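PDB 1K5C: endopolygalacturonase from Chondrostereum purpureum, which probably hydrolyses the alpha-1,4-linked galacturonosyl chains of pectin at internal positions, as a family 28 glycoside hydrolase. Local coordinates for residues 213-224 with 243-254. Residues are numbered along the deposited sequence; the frame is centred on the assembly and turned at random. Where two conformers were deposited one is given.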
loop_
_atom_site.group_PDB
_atom_site.type_symbol
_atom_site.label_atom_id
_atom_site.label_comp_id
_atom_site.label_asym_id
_atom_site.label_seq_id
_atom_site.Cartn_x
_atom_site.Cartn_y
_atom_site.Cartn_z
ATOM N N ILE A 213 4.883 -9.121 -7.019
ATOM C CA ILE A 213 3.710 -9.290 -6.155
ATOM C C ILE A 213 3.521 -10.802 -6.008
ATOM O O ILE A 213 3.024 -11.444 -6.964
ATOM C CB ILE A 213 2.480 -8.583 -6.771
ATOM C CG1 ILE A 213 2.695 -7.142 -6.983
ATOM C CG2 ILE A 213 1.221 -8.889 -5.960
ATOM C CD1 ILE A 213 2.932 -6.286 -5.888
ATOM N N LYS A 214 3.970 -11.361 -4.891
ATOM C CA LYS A 214 4.130 -12.827 -4.817
ATOM C C LYS A 214 3.542 -13.378 -3.514
ATOM O O LYS A 214 3.837 -12.891 -2.432
ATOM C CB LYS A 214 5.600 -13.216 -4.893
ATOM C CG LYS A 214 5.877 -14.714 -4.860
ATOM C CD LYS A 214 7.328 -15.029 -5.193
ATOM C CE LYS A 214 7.667 -16.538 -5.166
ATOM N NZ LYS A 214 6.641 -17.575 -5.624
ATOM N N GLY A 215 2.737 -14.467 -3.645
ATOM C CA GLY A 215 2.392 -15.222 -2.435
ATOM C C GLY A 215 1.363 -14.572 -1.543
ATOM O O GLY A 215 1.216 -15.001 -0.388
ATOM N N ASN A 216 0.639 -13.552 -2.039
ATOM C CA ASN A 216 -0.314 -12.846 -1.195
ATOM C C ASN A 216 -1.695 -13.464 -1.254
ATOM O O ASN A 216 -2.085 -14.110 -2.220
ATOM C CB ASN A 216 -0.404 -11.356 -1.684
ATOM C CG ASN A 216 0.951 -10.717 -1.699
ATOM O OD1 ASN A 216 1.531 -10.518 -2.860
ATOM N ND2 ASN A 216 1.505 -10.388 -0.613
ATOM N N THR A 217 -2.461 -13.201 -0.182
ATOM C CA THR A 217 -3.864 -13.572 -0.141
ATOM C C THR A 217 -4.710 -12.311 -0.044
ATOM O O THR A 217 -4.405 -11.412 0.777
ATOM C CB THR A 217 -4.124 -14.482 1.089
ATOM O OG1 THR A 217 -3.372 -15.680 0.962
ATOM C CG2 THR A 217 -5.565 -14.892 1.246
ATOM N N VAL A 218 -5.735 -12.205 -0.886
ATOM C CA VAL A 218 -6.644 -11.086 -0.889
ATOM C C VAL A 218 -8.053 -11.654 -0.745
ATOM O O VAL A 218 -8.424 -12.555 -1.543
ATOM C CB VAL A 218 -6.537 -10.266 -2.180
ATOM C CG1 VAL A 218 -7.540 -9.108 -2.185
ATOM C CG2 VAL A 218 -5.096 -9.765 -2.412
ATOM N N THR A 219 -8.829 -11.156 0.213
ATOM C CA THR A 219 -10.218 -11.605 0.396
ATOM C C THR A 219 -11.112 -10.390 0.589
ATOM O O THR A 219 -10.672 -9.304 1.002
ATOM C CB THR A 219 -10.318 -12.545 1.613
ATOM O OG1 THR A 219 -9.823 -11.855 2.779
ATOM C CG2 THR A 219 -9.556 -13.845 1.400
ATOM N N ARG A 220 -12.414 -10.604 0.321
ATOM C CA ARG A 220 -13.457 -9.628 0.664
ATOM C C ARG A 220 -13.021 -8.185 0.306
ATOM O O ARG A 220 -12.974 -7.307 1.151
ATOM C CB ARG A 220 -13.838 -9.793 2.135
ATOM C CG ARG A 220 -15.197 -9.210 2.476
ATOM C CD ARG A 220 -15.554 -9.386 3.951
ATOM N NE ARG A 220 -14.671 -8.638 4.791
ATOM C CZ ARG A 220 -14.813 -7.325 5.078
ATOM N NH1 ARG A 220 -15.826 -6.562 4.625
ATOM N NH2 ARG A 220 -13.932 -6.763 5.833
ATOM N N SER A 221 -12.715 -8.018 -0.975
ATOM C CA SER A 221 -12.143 -6.751 -1.479
ATOM C C SER A 221 -12.851 -6.340 -2.721
ATOM O O SER A 221 -13.479 -7.130 -3.433
ATOM C CB SER A 221 -10.624 -6.897 -1.720
ATOM O OG SER A 221 -9.923 -7.127 -0.477
ATOM N N MET A 222 -12.681 -5.045 -3.099
ATOM C CA MET A 222 -13.379 -4.522 -4.268
ATOM C C MET A 222 -12.680 -4.927 -5.569
ATOM O O MET A 222 -13.349 -5.058 -6.616
ATOM C CB MET A 222 -13.475 -3.005 -4.157
ATOM C CG MET A 222 -14.249 -2.287 -5.199
ATOM S SD MET A 222 -14.558 -0.571 -4.733
ATOM C CE MET A 222 -15.052 -0.884 -3.120
ATOM N N TYR A 223 -11.350 -5.083 -5.500
ATOM C CA TYR A 223 -10.559 -5.490 -6.655
ATOM C C TYR A 223 -9.540 -6.498 -6.152
ATOM O O TYR A 223 -9.186 -6.486 -4.975
ATOM C CB TYR A 223 -9.754 -4.319 -7.292
ATOM C CG TYR A 223 -10.575 -3.058 -7.520
ATOM C CD1 TYR A 223 -11.150 -2.748 -8.725
ATOM C CD2 TYR A 223 -10.746 -2.139 -6.503
ATOM C CE1 TYR A 223 -11.899 -1.554 -8.882
ATOM C CE2 TYR A 223 -11.480 -0.983 -6.627
ATOM C CZ TYR A 223 -12.063 -0.711 -7.839
ATOM O OH TYR A 223 -12.763 0.465 -8.013
ATOM N N GLY A 224 -9.075 -7.356 -7.063
ATOM C CA GLY A 224 -7.985 -8.246 -6.719
ATOM C C GLY A 224 -6.610 -7.544 -6.888
ATOM O O GLY A 224 -5.929 -7.252 -5.913
ATOM N N TYR A 243 3.228 -10.899 -11.204
ATOM C CA TYR A 243 2.284 -11.473 -10.229
ATOM C C TYR A 243 2.524 -12.984 -10.191
ATOM O O TYR A 243 2.490 -13.644 -11.235
ATOM C CB TYR A 243 0.827 -11.212 -10.681
ATOM C CG TYR A 243 0.468 -9.761 -10.748
ATOM C CD1 TYR A 243 0.114 -9.042 -9.622
ATOM C CD2 TYR A 243 0.491 -9.079 -11.968
ATOM C CE1 TYR A 243 -0.222 -7.695 -9.667
ATOM C CE2 TYR A 243 0.146 -7.732 -12.051
ATOM C CZ TYR A 243 -0.218 -7.057 -10.903
ATOM O OH TYR A 243 -0.514 -5.713 -11.015
ATOM N N ASP A 244 2.776 -13.502 -8.985
ATOM C CA ASP A 244 3.210 -14.911 -8.819
ATOM C C ASP A 244 2.552 -15.438 -7.574
ATOM O O ASP A 244 2.691 -14.840 -6.503
ATOM C CB ASP A 244 4.727 -14.857 -8.734
ATOM C CG ASP A 244 5.449 -16.171 -8.589
ATOM O OD1 ASP A 244 4.895 -17.119 -8.000
ATOM O OD2 ASP A 244 6.620 -16.199 -9.125
ATOM N N ALA A 245 1.762 -16.543 -7.672
ATOM C CA ALA A 245 1.364 -17.287 -6.450
ATOM C C ALA A 245 0.415 -16.489 -5.574
ATOM O O ALA A 245 0.449 -16.679 -4.345
ATOM C CB ALA A 245 2.588 -17.736 -5.644
ATOM N N ASN A 246 -0.491 -15.671 -6.134
ATOM C CA ASN A 246 -1.469 -14.967 -5.304
ATOM C C ASN A 246 -2.793 -15.709 -5.292
ATOM O O ASN A 246 -3.239 -16.254 -6.315
ATOM C CB ASN A 246 -1.665 -13.535 -5.822
ATOM C CG ASN A 246 -0.339 -12.778 -5.832
ATOM O OD1 ASN A 246 0.192 -12.395 -4.782
ATOM N ND2 ASN A 246 0.229 -12.588 -7.034
ATOM N N THR A 247 -3.460 -15.720 -4.130
ATOM C CA THR A 247 -4.747 -16.391 -3.967
ATOM C C THR A 247 -5.767 -15.357 -3.556
ATOM O O THR A 247 -5.650 -14.750 -2.481
ATOM C CB THR A 247 -4.642 -17.516 -2.928
ATOM O OG1 THR A 247 -3.573 -18.430 -3.336
ATOM C CG2 THR A 247 -5.952 -18.256 -2.795
ATOM N N ILE A 248 -6.759 -15.136 -4.426
ATOM C CA ILE A 248 -7.677 -14.004 -4.284
ATOM C C ILE A 248 -9.090 -14.491 -4.401
ATOM O O ILE A 248 -9.413 -15.308 -5.300
ATOM C CB ILE A 248 -7.342 -12.943 -5.382
ATOM C CG1 ILE A 248 -5.851 -12.550 -5.284
ATOM C CG2 ILE A 248 -8.301 -11.778 -5.316
ATOM C CD1 ILE A 248 -5.439 -11.360 -6.197
ATOM N N SER A 249 -9.997 -13.986 -3.541
ATOM C CA SER A 249 -11.391 -14.422 -3.580
ATOM C C SER A 249 -12.277 -13.326 -2.981
ATOM O O SER A 249 -11.819 -12.380 -2.327
ATOM C CB SER A 249 -11.555 -15.759 -2.864
ATOM O OG SER A 249 -11.180 -15.664 -1.506
ATOM N N GLY A 250 -13.578 -13.466 -3.196
ATOM C CA GLY A 250 -14.527 -12.549 -2.595
ATOM C C GLY A 250 -14.425 -11.152 -3.211
ATOM O O GLY A 250 -14.555 -10.175 -2.472
ATOM N N ILE A 251 -14.194 -11.055 -4.516
ATOM C CA ILE A 251 -13.952 -9.757 -5.169
ATOM C C ILE A 251 -15.246 -9.212 -5.742
ATOM O O ILE A 251 -15.968 -9.849 -6.521
ATOM C CB ILE A 251 -12.898 -9.925 -6.263
ATOM C CG1 ILE A 251 -11.568 -10.446 -5.709
ATOM C CG2 ILE A 251 -12.736 -8.591 -6.987
ATOM C CD1 ILE A 251 -11.031 -9.646 -4.496
ATOM N N ALA A 252 -15.534 -7.936 -5.377
ATOM C CA ALA A 252 -16.826 -7.350 -5.709
ATOM C C ALA A 252 -16.897 -6.704 -7.066
ATOM O O ALA A 252 -17.991 -6.726 -7.701
ATOM C CB ALA A 252 -17.235 -6.307 -4.650
ATOM N N LYS A 253 -15.837 -6.098 -7.570
ATOM C CA LYS A 253 -15.915 -5.272 -8.764
ATOM C C LYS A 253 -15.071 -5.827 -9.904
ATOM O O LYS A 253 -15.649 -6.148 -10.983
ATOM C CB LYS A 253 -15.576 -3.783 -8.546
ATOM C CG LYS A 253 -16.238 -2.950 -9.632
ATOM C CD LYS A 253 -16.009 -1.448 -9.427
ATOM C CE LYS A 253 -16.732 -0.660 -10.533
ATOM N NZ LYS A 253 -16.587 0.792 -10.350
ATOM N N TYR A 254 -13.741 -5.921 -9.772
ATOM C CA TYR A 254 -12.898 -6.490 -10.819
ATOM C C TYR A 254 -11.847 -7.412 -10.226
ATOM O O TYR A 254 -11.103 -7.007 -9.324
ATOM C CB TYR A 254 -12.111 -5.439 -11.606
ATOM C CG TYR A 254 -12.922 -4.524 -12.492
ATOM C CD1 TYR A 254 -13.112 -4.885 -13.842
ATOM C CD2 TYR A 254 -13.434 -3.332 -12.056
ATOM C CE1 TYR A 254 -13.852 -4.057 -14.701
ATOM C CE2 TYR A 254 -14.155 -2.476 -12.935
ATOM C CZ TYR A 254 -14.326 -2.890 -14.246
ATOM O OH TYR A 254 -15.046 -2.051 -15.112
HETATM O O HOH W 1 8.505 -18.000 -8.546
HETATM O O HOH W 2 -1.297 -17.483 -2.407
HETATM O O HOH W 3 -8.421 -15.843 -1.274
HETATM O O HOH W 4 -13.761 1.935 -9.881
#
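Val218 and Ile248 lie side by side, pointing the same way, where two successive coils of the parallel beta-helix run together, strands 217-219 and 247-251 lying 5° from parallel. The Val218 CB ridge rests against CG2 of Ile248 at 3.9 Å. Ile248 CG2, set anti to its own N (chi1 -55° places CG1 beside that N), reaches on to Gly224 CA, 3.8 Å away, and so fills the shallow hollow left by a residue with no side chain. Ile251 wedges next to it: CD1 meets Ser221 CB and the fringe of Val218.

Where the chain bends before these strands, the Asn216 and Asn246 amides lie side by side, nearly coplanar. Asn246 ND2 gives a nearly straight bond to Ile213 O (169°), coming from above the carbonyl plane, and the same oxygen takes Asp244 N; Asn246 OD1 accepts Asn216 N at 3.0 Å. With an alanine in place of Asn246, Asn216 N is likely to lose its acceptor and Ile213 O one of its two donors, leaving a gap inside the bend. Beside it, the CB side of Ile213 lies 3.7 Å from Tyr243 CD1, and Lys214 runs along Asp244 to a salt bridge, NZ to OD1 at 3.0 Å, whose hydrogen bond is weak, OD1 also receiving Gly283 N.

At the other corner the rings of Tyr223 and Tyr254 meet at their edges, CE1 to CD2 at 3.9 Å, and Met222 O accepts both Lys253 N and Tyr254 N. Tyr223 also makes a cation-pi contact with Arg226, and Met222 touches His195; both belong to the galacturonate-binding site, which is unoccupied in this chain. Strand 285-289 carries the ladder onward, Ile287 packing on Ile248 and Val289 on Ile251, while strand 184-187 borders Ile213 and Lys214 on the preceding coil.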